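Cellulase IBT99 (Metagenomes, PDB 6WBT) probably hydrolyses 6-phospho-alpha-glucosides as a family 4 glycoside hydrolase, and binds NAD, glucose-6-phosphate and a manganese ion. Local coordinates at residues D23-R28 with E55-E60; L36-I41 with V64-T69; N47-I52 with R297-A302. All coordinates share one frame; numbering follows the deposited sequence.

Contact 1. Residues D23-R28 with E55-E60; sequences DLLDQR and EVIKTE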
loop_
_atom_site.group_PDB
_atom_site.type_symbol
_atom_site.label_atom_id
_atom_site.label_comp_id
_atom_site.label_asym_id
_atom_site.label_seq_id
_atom_site.Cartn_x
_atom_site.Cartn_y
_atom_site.Cartn_z
ATOM N N ASP A 23 -12.076 0.565 -42.959
ATOM C CA ASP A 23 -11.015 1.247 -42.226
ATOM C C ASP A 23 -9.744 0.411 -42.169
ATOM O O ASP A 23 -8.643 0.964 -42.060
ATOM C CB ASP A 23 -11.493 1.595 -40.817
ATOM C CG ASP A 23 -12.481 2.746 -40.806
ATOM O OD1 ASP A 23 -12.144 3.824 -41.339
ATOM O OD2 ASP A 23 -13.596 2.572 -40.275
ATOM N N LEU A 24 -9.869 -0.916 -42.243
ATOM C CA LEU A 24 -8.689 -1.771 -42.301
ATOM C C LEU A 24 -8.073 -1.786 -43.696
ATOM O O LEU A 24 -6.846 -1.854 -43.828
ATOM C CB LEU A 24 -9.047 -3.192 -41.862
ATOM C CG LEU A 24 -7.908 -4.214 -41.844
ATOM C CD1 LEU A 24 -6.827 -3.803 -40.855
ATOM C CD2 LEU A 24 -8.436 -5.602 -41.520
ATOM N N LEU A 25 -8.903 -1.712 -44.740
ATOM C CA LEU A 25 -8.394 -1.673 -46.104
ATOM C C LEU A 25 -7.724 -0.347 -46.435
ATOM O O LEU A 25 -6.859 -0.306 -47.318
ATOM C CB LEU A 25 -9.524 -1.947 -47.097
ATOM C CG LEU A 25 -10.138 -3.349 -47.067
ATOM C CD1 LEU A 25 -11.246 -3.478 -48.104
ATOM C CD2 LEU A 25 -9.069 -4.409 -47.283
ATOM N N ASP A 26 -8.098 0.736 -45.750
ATOM C CA ASP A 26 -7.454 2.024 -45.976
ATOM C C ASP A 26 -6.019 2.063 -45.471
ATOM O O ASP A 26 -5.298 3.015 -45.785
ATOM C CB ASP A 26 -8.256 3.146 -45.315
ATOM C CG ASP A 26 -9.614 3.343 -45.954
ATOM O OD1 ASP A 26 -9.774 2.975 -47.138
ATOM O OD2 ASP A 26 -10.521 3.870 -45.275
ATOM N N GLN A 27 -5.595 1.067 -44.694
ATOM C CA GLN A 27 -4.220 0.982 -44.219
ATOM C C GLN A 27 -3.531 -0.218 -44.855
ATOM O O GLN A 27 -2.863 -0.999 -44.171
ATOM C CB GLN A 27 -4.177 0.895 -42.697
ATOM C CG GLN A 27 -4.827 2.073 -41.992
ATOM C CD GLN A 27 -4.065 3.365 -42.198
ATOM O OE1 GLN A 27 -4.652 4.405 -42.495
ATOM N NE2 GLN A 27 -2.748 3.307 -42.035
ATOM N N ARG A 28 -3.688 -0.363 -46.173
ATOM C CA ARG A 28 -3.221 -1.569 -46.846
ATOM C C ARG A 28 -1.702 -1.608 -46.957
ATOM O O ARG A 28 -1.110 -2.693 -46.932
ATOM C CB ARG A 28 -3.865 -1.665 -48.226
ATOM C CG ARG A 28 -4.025 -3.077 -48.756
ATOM C CD ARG A 28 -5.222 -3.179 -49.695
ATOM N NE ARG A 28 -5.141 -2.241 -50.814
ATOM C CZ ARG A 28 -5.800 -1.087 -50.878
ATOM N NH1 ARG A 28 -6.599 -0.720 -49.885
ATOM N NH2 ARG A 28 -5.661 -0.299 -51.935
ATOM N N GLU A 55 -18.898 -6.336 -51.080
ATOM C CA GLU A 55 -19.107 -5.109 -51.842
ATOM C C GLU A 55 -18.134 -4.017 -51.416
ATOM O O GLU A 55 -17.714 -3.205 -52.248
ATOM C CB GLU A 55 -20.551 -4.633 -51.680
ATOM C CG GLU A 55 -21.085 -3.835 -52.859
ATOM C CD GLU A 55 -21.261 -4.683 -54.105
ATOM O OE1 GLU A 55 -21.139 -4.137 -55.221
ATOM O OE2 GLU A 55 -21.518 -5.898 -53.967
ATOM N N VAL A 56 -17.769 -3.979 -50.132
ATOM C CA VAL A 56 -16.757 -3.033 -49.673
ATOM C C VAL A 56 -15.388 -3.416 -50.219
ATOM O O VAL A 56 -14.615 -2.557 -50.661
ATOM C CB VAL A 56 -16.753 -2.958 -48.136
ATOM C CG1 VAL A 56 -15.589 -2.110 -47.645
ATOM C CG2 VAL A 56 -18.072 -2.399 -47.627
ATOM N N ILE A 57 -15.064 -4.712 -50.197
ATOM C CA ILE A 57 -13.807 -5.179 -50.772
ATOM C C ILE A 57 -13.771 -4.895 -52.268
ATOM O O ILE A 57 -12.740 -4.483 -52.814
ATOM C CB ILE A 57 -13.608 -6.676 -50.469
ATOM C CG1 ILE A 57 -13.312 -6.882 -48.982
ATOM C CG2 ILE A 57 -12.497 -7.264 -51.328
ATOM C CD1 ILE A 57 -13.115 -8.328 -48.593
ATOM N N LYS A 58 -14.900 -5.089 -52.951
ATOM C CA LYS A 58 -14.959 -4.831 -54.385
ATOM C C LYS A 58 -14.800 -3.352 -54.714
ATOM O O LYS A 58 -14.473 -3.015 -55.857
ATOM C CB LYS A 58 -16.279 -5.361 -54.950
ATOM C CG LYS A 58 -16.331 -5.454 -56.467
ATOM C CD LYS A 58 -15.073 -6.104 -57.020
ATOM C CE LYS A 58 -15.306 -6.663 -58.411
ATOM N NZ LYS A 58 -16.206 -7.848 -58.376
ATOM N N THR A 59 -15.005 -2.465 -53.741
ATOM C CA THR A 59 -14.947 -1.028 -53.970
ATOM C C THR A 59 -13.609 -0.411 -53.584
ATOM O O THR A 59 -13.110 0.465 -54.299
ATOM C CB THR A 59 -16.069 -0.327 -53.195
ATOM O OG1 THR A 59 -17.301 -1.031 -53.398
ATOM C CG2 THR A 59 -16.235 1.107 -53.676
ATOM N N GLU A 60 -13.007 -0.847 -52.479
ATOM C CA GLU A 60 -11.778 -0.242 -51.978
ATOM C C GLU A 60 -10.523 -1.023 -52.348
ATOM O O GLU A 60 -9.508 -0.416 -52.702
ATOM C CB GLU A 60 -11.847 -0.089 -50.455
ATOM C CG GLU A 60 -13.079 0.651 -49.955
ATOM C CD GLU A 60 -13.306 1.967 -50.673
ATOM O OE1 GLU A 60 -14.415 2.169 -51.206
ATOM O OE2 GLU A 60 -12.373 2.797 -50.709
#
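Leu25, of helix 17-25, reaches across to the last turn of helix 43-60, where Ile57 and Glu60 receive it. Its CB already faces that helix, 4.5 Å from Glu60 CB. Because CG lies anti to the carbonyl carbon (chi1 -66°), the chain runs on outward and CD1 becomes the point of contact: this methyl sits 4.1 Å from Ile57 CG1, equally near Ile57 CA, and 4.2 Å from Glu60 CB. The Leu25 and Ile57 side chains meet at about a right angle. The other methyl, CD2, turns instead to Val64, so the leucine is gripped by both branches.

Polar groups surround this apolar centre. Asp26 OD1 and Glu60 OE2 are like charges 4.4 Å apart; Asp26 is salt-bridged to Lys22, whose positive charge probably eases that repulsion. The Arg28 guanidinium approaches Glu60 O obliquely, NH2 at 3.9 Å, but its salt bridge is with Glu63. The two helices pack against the same strand: Leu24 from helix 17-25 and Ile57 from helix 43-60 each touch Leu36 of strand 33-39, while helix 321-334 flanks Leu24.

Contact 2. Residues L36-I41 with V64-T69; sequences LWLYDI and VVLKVT. With NAD (nicotinamide-adenine-dinucleotide), chain G.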
loop_
_atom_site.group_PDB
_atom_site.type_symbol
_atom_site.label_atom_id
_atom_site.label_comp_id
_atom_site.label_asym_id
_atom_site.label_seq_id
_atom_site.Cartn_x
_atom_site.Cartn_y
_atom_site.Cartn_z
ATOM N N LEU A 36 -8.640 -12.161 -45.037
ATOM C CA LEU A 36 -9.607 -11.525 -44.151
ATOM C C LEU A 36 -10.673 -12.554 -43.799
ATOM O O LEU A 36 -11.346 -13.082 -44.689
ATOM C CB LEU A 36 -10.236 -10.297 -44.807
ATOM C CG LEU A 36 -11.078 -9.400 -43.895
ATOM C CD1 LEU A 36 -10.195 -8.685 -42.882
ATOM C CD2 LEU A 36 -11.889 -8.403 -44.707
ATOM N N TRP A 37 -10.824 -12.838 -42.509
ATOM C CA TRP A 37 -11.728 -13.875 -42.033
ATOM C C TRP A 37 -12.866 -13.257 -41.236
ATOM O O TRP A 37 -12.637 -12.398 -40.378
ATOM C CB TRP A 37 -10.979 -14.902 -41.180
ATOM C CG TRP A 37 -10.176 -15.873 -41.989
ATOM C CD1 TRP A 37 -8.932 -15.674 -42.511
ATOM C CD2 TRP A 37 -10.564 -17.200 -42.371
ATOM N NE1 TRP A 37 -8.521 -16.793 -43.194
ATOM C CE2 TRP A 37 -9.505 -17.744 -43.123
ATOM C CE3 TRP A 37 -11.704 -17.978 -42.150
ATOM C CZ2 TRP A 37 -9.550 -19.031 -43.655
ATOM C CZ3 TRP A 37 -11.747 -19.256 -42.679
ATOM C CH2 TRP A 37 -10.678 -19.770 -43.422
ATOM N N LEU A 38 -14.088 -13.698 -41.520
ATOM C CA LEU A 38 -15.275 -13.291 -40.780
ATOM C C LEU A 38 -15.804 -14.515 -40.046
ATOM O O LEU A 38 -16.290 -15.460 -40.674
ATOM C CB LEU A 38 -16.334 -12.710 -41.716
ATOM C CG LEU A 38 -15.954 -11.451 -42.498
ATOM C CD1 LEU A 38 -17.123 -10.993 -43.353
ATOM C CD2 LEU A 38 -15.499 -10.337 -41.563
ATOM N N TYR A 39 -15.704 -14.502 -38.721
ATOM C CA TYR A 39 -16.171 -15.598 -37.887
ATOM C C TYR A 39 -17.365 -15.148 -37.059
ATOM O O TYR A 39 -17.399 -14.018 -36.562
ATOM C CB TYR A 39 -15.062 -16.103 -36.961
ATOM C CG TYR A 39 -15.559 -17.010 -35.858
ATOM C CD1 TYR A 39 -15.899 -18.330 -36.119
ATOM C CD2 TYR A 39 -15.688 -16.545 -34.555
ATOM C CE1 TYR A 39 -16.356 -19.164 -35.113
ATOM C CE2 TYR A 39 -16.144 -17.369 -33.543
ATOM C CZ TYR A 39 -16.476 -18.677 -33.827
ATOM O OH TYR A 39 -16.930 -19.497 -32.820
ATOM N N ASP A 40 -18.336 -16.042 -36.909
ATOM C CA ASP A 40 -19.537 -15.752 -36.142
ATOM C C ASP A 40 -20.215 -17.067 -35.795
ATOM O O ASP A 40 -19.957 -18.103 -36.414
ATOM C CB ASP A 40 -20.488 -14.838 -36.921
ATOM C CG ASP A 40 -21.435 -14.084 -36.022
ATOM O OD1 ASP A 40 -22.056 -14.712 -35.135
ATOM O OD2 ASP A 40 -21.548 -12.853 -36.197
ATOM N N ILE A 41 -21.082 -17.014 -34.782
ATOM C CA ILE A 41 -21.878 -18.177 -34.409
ATOM C C ILE A 41 -23.226 -18.208 -35.120
ATOM O O ILE A 41 -23.871 -19.263 -35.155
ATOM C CB ILE A 41 -22.101 -18.239 -32.886
ATOM C CG1 ILE A 41 -22.927 -17.042 -32.419
ATOM C CG2 ILE A 41 -20.768 -18.293 -32.154
ATOM C CD1 ILE A 41 -23.310 -17.103 -30.962
ATOM N N VAL A 64 -8.024 -8.342 -51.985
ATOM C CA VAL A 64 -8.049 -8.962 -50.664
ATOM C C VAL A 64 -9.055 -10.107 -50.683
ATOM O O VAL A 64 -10.241 -9.898 -50.961
ATOM C CB VAL A 64 -8.398 -7.936 -49.576
ATOM C CG1 VAL A 64 -8.459 -8.608 -48.213
ATOM C CG2 VAL A 64 -7.382 -6.803 -49.571
ATOM N N VAL A 65 -8.581 -11.315 -50.387
ATOM C CA VAL A 65 -9.439 -12.495 -50.356
ATOM C C VAL A 65 -10.200 -12.532 -49.038
ATOM O O VAL A 65 -9.629 -12.303 -47.964
ATOM C CB VAL A 65 -8.601 -13.771 -50.566
ATOM C CG1 VAL A 65 -7.353 -13.740 -49.693
ATOM C CG2 VAL A 65 -9.431 -15.012 -50.274
ATOM N N LEU A 66 -11.498 -12.814 -49.115
ATOM C CA LEU A 66 -12.373 -12.857 -47.953
ATOM C C LEU A 66 -12.847 -14.284 -47.717
ATOM O O LEU A 66 -13.391 -14.921 -48.626
ATOM C CB LEU A 66 -13.578 -11.932 -48.136
ATOM C CG LEU A 66 -14.623 -11.956 -47.018
ATOM C CD1 LEU A 66 -14.043 -11.409 -45.723
ATOM C CD2 LEU A 66 -15.864 -11.179 -47.425
ATOM N N LYS A 67 -12.643 -14.779 -46.499
ATOM C CA LYS A 67 -13.110 -16.097 -46.091
ATOM C C LYS A 67 -14.146 -15.938 -44.987
ATOM O O LYS A 67 -13.931 -15.187 -44.030
ATOM C CB LYS A 67 -11.950 -16.970 -45.610
ATOM C CG LYS A 67 -10.784 -17.049 -46.584
ATOM C CD LYS A 67 -10.584 -18.460 -47.117
ATOM C CE LYS A 67 -11.728 -18.885 -48.025
ATOM N NZ LYS A 67 -11.496 -20.232 -48.614
ATOM N N VAL A 68 -15.268 -16.638 -45.123
ATOM C CA VAL A 68 -16.363 -16.582 -44.163
ATOM C C VAL A 68 -16.602 -17.986 -43.632
ATOM O O VAL A 68 -16.676 -18.945 -44.409
ATOM C CB VAL A 68 -17.644 -16.007 -44.796
ATOM C CG1 VAL A 68 -18.771 -15.969 -43.775
ATOM C CG2 VAL A 68 -17.379 -14.618 -45.356
ATOM N N THR A 69 -16.721 -18.107 -42.313
ATOM C CA THR A 69 -16.899 -19.413 -41.695
ATOM C C THR A 69 -17.577 -19.251 -40.344
ATOM O O THR A 69 -17.584 -18.167 -39.754
ATOM C CB THR A 69 -15.564 -20.144 -41.524
ATOM O OG1 THR A 69 -15.795 -21.429 -40.934
ATOM C CG2 THR A 69 -14.639 -19.343 -40.625
HETATM P PA NAD G . -24.802 -6.913 -33.440
HETATM O O1A NAD G . -25.779 -7.556 -32.514
HETATM O O2A NAD G . -25.338 -6.167 -34.617
HETATM O O5B NAD G . -23.754 -8.023 -33.941
HETATM C C5B NAD G . -23.010 -8.796 -32.960
HETATM C C4B NAD G . -22.521 -10.073 -33.600
HETATM O O4B NAD G . -21.828 -10.882 -32.612
HETATM C C3B NAD G . -23.605 -10.989 -34.194
HETATM O O3B NAD G . -23.232 -11.378 -35.510
HETATM C C2B NAD G . -23.587 -12.199 -33.254
HETATM O O2B NAD G . -24.067 -13.391 -33.838
HETATM C C1B NAD G . -22.109 -12.232 -32.894
HETATM N N9A NAD G . -21.795 -13.045 -31.724
HETATM C C8A NAD G . -22.560 -13.189 -30.594
HETATM N N7A NAD G . -22.032 -13.993 -29.705
HETATM C C5A NAD G . -20.848 -14.419 -30.288
HETATM C C6A NAD G . -19.837 -15.293 -29.844
HETATM N N6A NAD G . -19.863 -15.916 -28.669
HETATM N N1A NAD G . -18.787 -15.506 -30.672
HETATM C C2A NAD G . -18.769 -14.877 -31.854
HETATM N N3A NAD G . -19.659 -14.037 -32.374
HETATM C C4A NAD G . -20.690 -13.844 -31.535
HETATM O O3 NAD G . -23.860 -5.926 -32.599
HETATM P PN NAD G . -23.322 -4.441 -32.881
HETATM O O1N NAD G . -22.684 -4.404 -34.229
HETATM O O2N NAD G . -24.412 -3.467 -32.581
HETATM O O5D NAD G . -22.188 -4.331 -31.754
HETATM C C5D NAD G . -21.169 -5.361 -31.719
HETATM C C4D NAD G . -20.370 -5.225 -30.448
HETATM O O4D NAD G . -19.551 -4.036 -30.528
HETATM C C3D NAD G . -21.189 -5.060 -29.159
HETATM O O3D NAD G . -20.651 -5.892 -28.140
HETATM C C2D NAD G . -20.957 -3.578 -28.847
HETATM O O2D NAD G . -21.222 -3.206 -27.504
HETATM C C1D NAD G . -19.492 -3.443 -29.241
HETATM N N1N NAD G . -19.069 -2.022 -29.385
HETATM C C2N NAD G . -18.264 -1.453 -28.434
HETATM C C3N NAD G . -17.881 -0.124 -28.535
HETATM C C7N NAD G . -16.949 0.424 -27.484
HETATM O O7N NAD G . -17.070 1.590 -27.120
HETATM N N7N NAD G . -16.003 -0.381 -27.020
HETATM C C4N NAD G . -18.352 0.636 -29.601
HETATM C C5N NAD G . -19.131 0.041 -30.570
HETATM C C6N NAD G . -19.476 -1.287 -30.446
#
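Trp37 and Lys67 run alongside each other on neighbouring parallel strands, the lysine's aliphatic chain laid over the indole. Lys67 CB stands 3.4 Å from the centroid of the six-membered ring, only 6° off its normal, a CH-pi contact over the face. Further along the lysine, bent at chi2 and chi3, CD stays 3.7 Å from Trp37 CZ2. Thr69 CG2 meets the same ring differently, in its plane at the edge, 3.5 Å from CZ3. An alanine in place of Trp37 is likely to leave Lys67 without the surface its chain rests on, and to open a gap beside the Thr69 methyl.

Beneath these groups the backbones are pinned by four nearly straight hydrogen bonds, among them Lys67 N to Leu36 O at 2.8 Å and Leu38 N to Lys67 O at 2.9 Å. On the other sheet face Leu66 CD1 touches two leucines, 3.8 Å from Leu36 CD2 and 3.7 Å from Leu38 CG, under cover of helices 17-25 and 43-60.

This is the beta-alpha-beta unit 33-39, 43-60, 66-69 of a Rossmann fold, with an acidic residue just past its first strand. Asp40 extends CG anti to the backbone N (chi1 -157°), and its carboxylate binds the adenosine ribose of NAD, O2B donating to OD1 at 2.7 Å; O3B also faces OD2, at a separation too short to be taken literally. Gly13 N also binds OD2. Ile41 packs against the adenine.

The outer strand is looser. It is the sheet's edge within the chain: Val65 is exposed, of the Val68 methyls CG2 is the one that meets the Leu38 side chain, and beyond CD the lysine chain departs from the indole.

Contact 3. Residues N47-I52 with R297-A302; sequences NKVALI and RIFKAA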
loop_
_atom_site.group_PDB
_atom_site.type_symbol
_atom_site.label_atom_id
_atom_site.label_comp_id
_atom_site.label_asym_id
_atom_site.label_seq_id
_atom_site.Cartn_x
_atom_site.Cartn_y
_atom_site.Cartn_z
ATOM N N ASN A 47 -23.745 -14.222 -43.173
ATOM C CA ASN A 47 -23.732 -14.302 -44.631
ATOM C C ASN A 47 -24.346 -13.063 -45.272
ATOM O O ASN A 47 -23.940 -12.673 -46.371
ATOM C CB ASN A 47 -24.460 -15.562 -45.099
ATOM C CG ASN A 47 -23.700 -16.831 -44.767
ATOM O OD1 ASN A 47 -24.282 -17.817 -44.314
ATOM N ND2 ASN A 47 -22.391 -16.812 -44.988
ATOM N N LYS A 48 -25.317 -12.433 -44.605
ATOM C CA LYS A 48 -25.893 -11.202 -45.139
ATOM C C LYS A 48 -24.917 -10.040 -45.008
ATOM O O LYS A 48 -24.783 -9.228 -45.931
ATOM C CB LYS A 48 -27.206 -10.885 -44.425
ATOM C CG LYS A 48 -28.258 -11.974 -44.549
ATOM C CD LYS A 48 -29.481 -11.652 -43.707
ATOM C CE LYS A 48 -30.487 -12.789 -43.741
ATOM N NZ LYS A 48 -31.644 -12.528 -42.840
ATOM N N VAL A 49 -24.229 -9.942 -43.868
ATOM C CA VAL A 49 -23.223 -8.900 -43.699
ATOM C C VAL A 49 -22.030 -9.156 -44.610
ATOM O O VAL A 49 -21.405 -8.211 -45.106
ATOM C CB VAL A 49 -22.800 -8.801 -42.222
ATOM C CG1 VAL A 49 -21.825 -7.650 -42.019
ATOM C CG2 VAL A 49 -24.021 -8.631 -41.331
ATOM N N ALA A 50 -21.699 -10.428 -44.854
ATOM C CA ALA A 50 -20.598 -10.747 -45.756
ATOM C C ALA A 50 -20.868 -10.250 -47.169
ATOM O O ALA A 50 -19.926 -9.950 -47.911
ATOM C CB ALA A 50 -20.343 -12.255 -45.764
ATOM N N LEU A 51 -22.142 -10.158 -47.560
ATOM C CA LEU A 51 -22.480 -9.591 -48.861
ATOM C C LEU A 51 -22.027 -8.140 -48.960
ATOM O O LEU A 51 -21.545 -7.700 -50.010
ATOM C CB LEU A 51 -23.984 -9.699 -49.105
ATOM C CG LEU A 51 -24.569 -11.110 -49.160
ATOM C CD1 LEU A 51 -26.077 -11.064 -48.984
ATOM C CD2 LEU A 51 -24.201 -11.792 -50.467
ATOM N N ILE A 52 -22.173 -7.382 -47.873
ATOM C CA ILE A 52 -21.726 -5.993 -47.871
ATOM C C ILE A 52 -20.208 -5.925 -47.799
ATOM O O ILE A 52 -19.580 -5.072 -48.439
ATOM C CB ILE A 52 -22.381 -5.224 -46.712
ATOM C CG1 ILE A 52 -23.874 -5.540 -46.645
ATOM C CG2 ILE A 52 -22.166 -3.727 -46.876
ATOM C CD1 ILE A 52 -24.567 -4.891 -45.482
ATOM N N ARG A 297 -30.902 -0.741 -41.502
ATOM C CA ARG A 297 -30.249 -0.243 -42.705
ATOM C C ARG A 297 -29.083 -1.107 -43.165
ATOM O O ARG A 297 -28.540 -0.852 -44.246
ATOM C CB ARG A 297 -29.756 1.191 -42.485
ATOM C CG ARG A 297 -30.865 2.215 -42.312
ATOM C CD ARG A 297 -30.306 3.628 -42.312
ATOM N NE ARG A 297 -29.274 3.811 -41.296
ATOM C CZ ARG A 297 -29.512 4.220 -40.055
ATOM N NH1 ARG A 297 -30.751 4.490 -39.670
ATOM N NH2 ARG A 297 -28.511 4.359 -39.196
ATOM N N ILE A 298 -28.680 -2.113 -42.389
ATOM C CA ILE A 298 -27.555 -2.952 -42.786
ATOM C C ILE A 298 -28.079 -4.263 -43.361
ATOM O O ILE A 298 -27.403 -4.914 -44.165
ATOM C CB ILE A 298 -26.586 -3.192 -41.613
ATOM C CG1 ILE A 298 -25.243 -3.703 -42.138
ATOM C CG2 ILE A 298 -27.173 -4.173 -40.607
ATOM C CD1 ILE A 298 -24.078 -3.403 -41.234
ATOM N N PHE A 299 -29.287 -4.657 -42.964
ATOM C CA PHE A 299 -29.944 -5.795 -43.589
ATOM C C PHE A 299 -30.769 -5.391 -44.801
ATOM O O PHE A 299 -31.091 -6.247 -45.633
ATOM C CB PHE A 299 -30.825 -6.527 -42.572
ATOM C CG PHE A 299 -30.045 -7.239 -41.504
ATOM C CD1 PHE A 299 -28.736 -7.630 -41.731
ATOM C CD2 PHE A 299 -30.618 -7.515 -40.273
ATOM C CE1 PHE A 299 -28.011 -8.284 -40.753
ATOM C CE2 PHE A 299 -29.898 -8.170 -39.290
ATOM C CZ PHE A 299 -28.593 -8.554 -39.531
ATOM N N LYS A 300 -31.115 -4.107 -44.912
ATOM C CA LYS A 300 -31.696 -3.593 -46.147
ATOM C C LYS A 300 -30.660 -3.568 -47.264
ATOM O O LYS A 300 -30.960 -3.934 -48.407
ATOM C CB LYS A 300 -32.275 -2.196 -45.902
ATOM C CG LYS A 300 -32.590 -1.379 -47.152
ATOM C CD LYS A 300 -31.442 -0.443 -47.523
ATOM C CE LYS A 300 -30.882 0.267 -46.304
ATOM N NZ LYS A 300 -29.582 0.929 -46.605
ATOM N N ALA A 301 -29.436 -3.136 -46.951
ATOM C CA ALA A 301 -28.380 -3.104 -47.956
ATOM C C ALA A 301 -27.999 -4.504 -48.417
ATOM O O ALA A 301 -27.561 -4.681 -49.559
ATOM C CB ALA A 301 -27.155 -2.371 -47.409
ATOM N N ALA A 302 -28.157 -5.506 -47.548
ATOM C CA ALA A 302 -27.909 -6.883 -47.964
ATOM C C ALA A 302 -28.930 -7.335 -48.999
ATOM O O ALA A 302 -28.573 -7.973 -49.996
ATOM C CB ALA A 302 -27.926 -7.811 -46.748
#
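Helix segments 47-52 and 297-302 cross at 73° with their axes 8.7 Å apart, the backbones coming nearest at Lys48 and Ala302. Ala302 CB rests 3.9 Å from Lys48 CB and also lies over the Lys48 carbonyl oxygen; its single methyl fits a helix approach as close as this one. Leu51 CD1 borders the same alanine more distantly.

One turn further along its helix, Ile52 drives its tip into the partner. With CG1 anti to the carbonyl carbon (chi1 -46°) and the chain extended, CD1 comes to 3.6 Å from Ile298 CG1, the two side chains slanting across each other, and to 4.1 Å from Ala301 CB. Pro18 of helix 17-25 touches both isoleucines and Val49, so a third helix covers this side.

Nearer the start of segment 47-52, Phe299 brings the edge of its ring to Val49, CE1 lying 4.0 Å from Val49 CG2. Ile298 CG2, from its own helix, covers one face towards the rim. Lys48 NZ lies near the ring normal but 5.7 Å from the centroid, at most a weak cation-pi attraction.

The contact is buried and mainly apolar, and the side chain of Phe299 is about 6 Å from the bound NAD. It joins a helix of the Rossmann-type NAD-binding part to one in the C-terminal family region, the two-part build of family 4 glycoside hydrolases.

In the fold
All three contacts depend on the beta-alpha-beta unit of strand 33-39, helix 43-60 and strand 66-69. Contacts 1 and 2, and contacts 2 and 3, have centres 14 Å apart; contacts 1 and 3, at 16 Å, use successive parts of helix 43-60 without otherwise touching. Contact 2 bridges them: Leu66 packs on Ile57 of contact 1, and Val68 on Ala50 of contact 3. Along the chain the segments run 23-28, 36-41, 47-52, 55-60, 64-69 and then, far later, 297-302, so each pair of contacts interleaves. Contacts 1 and 2 thus build the NAD-binding fold from within, whereas contact 3 ties it to the C-terminal region.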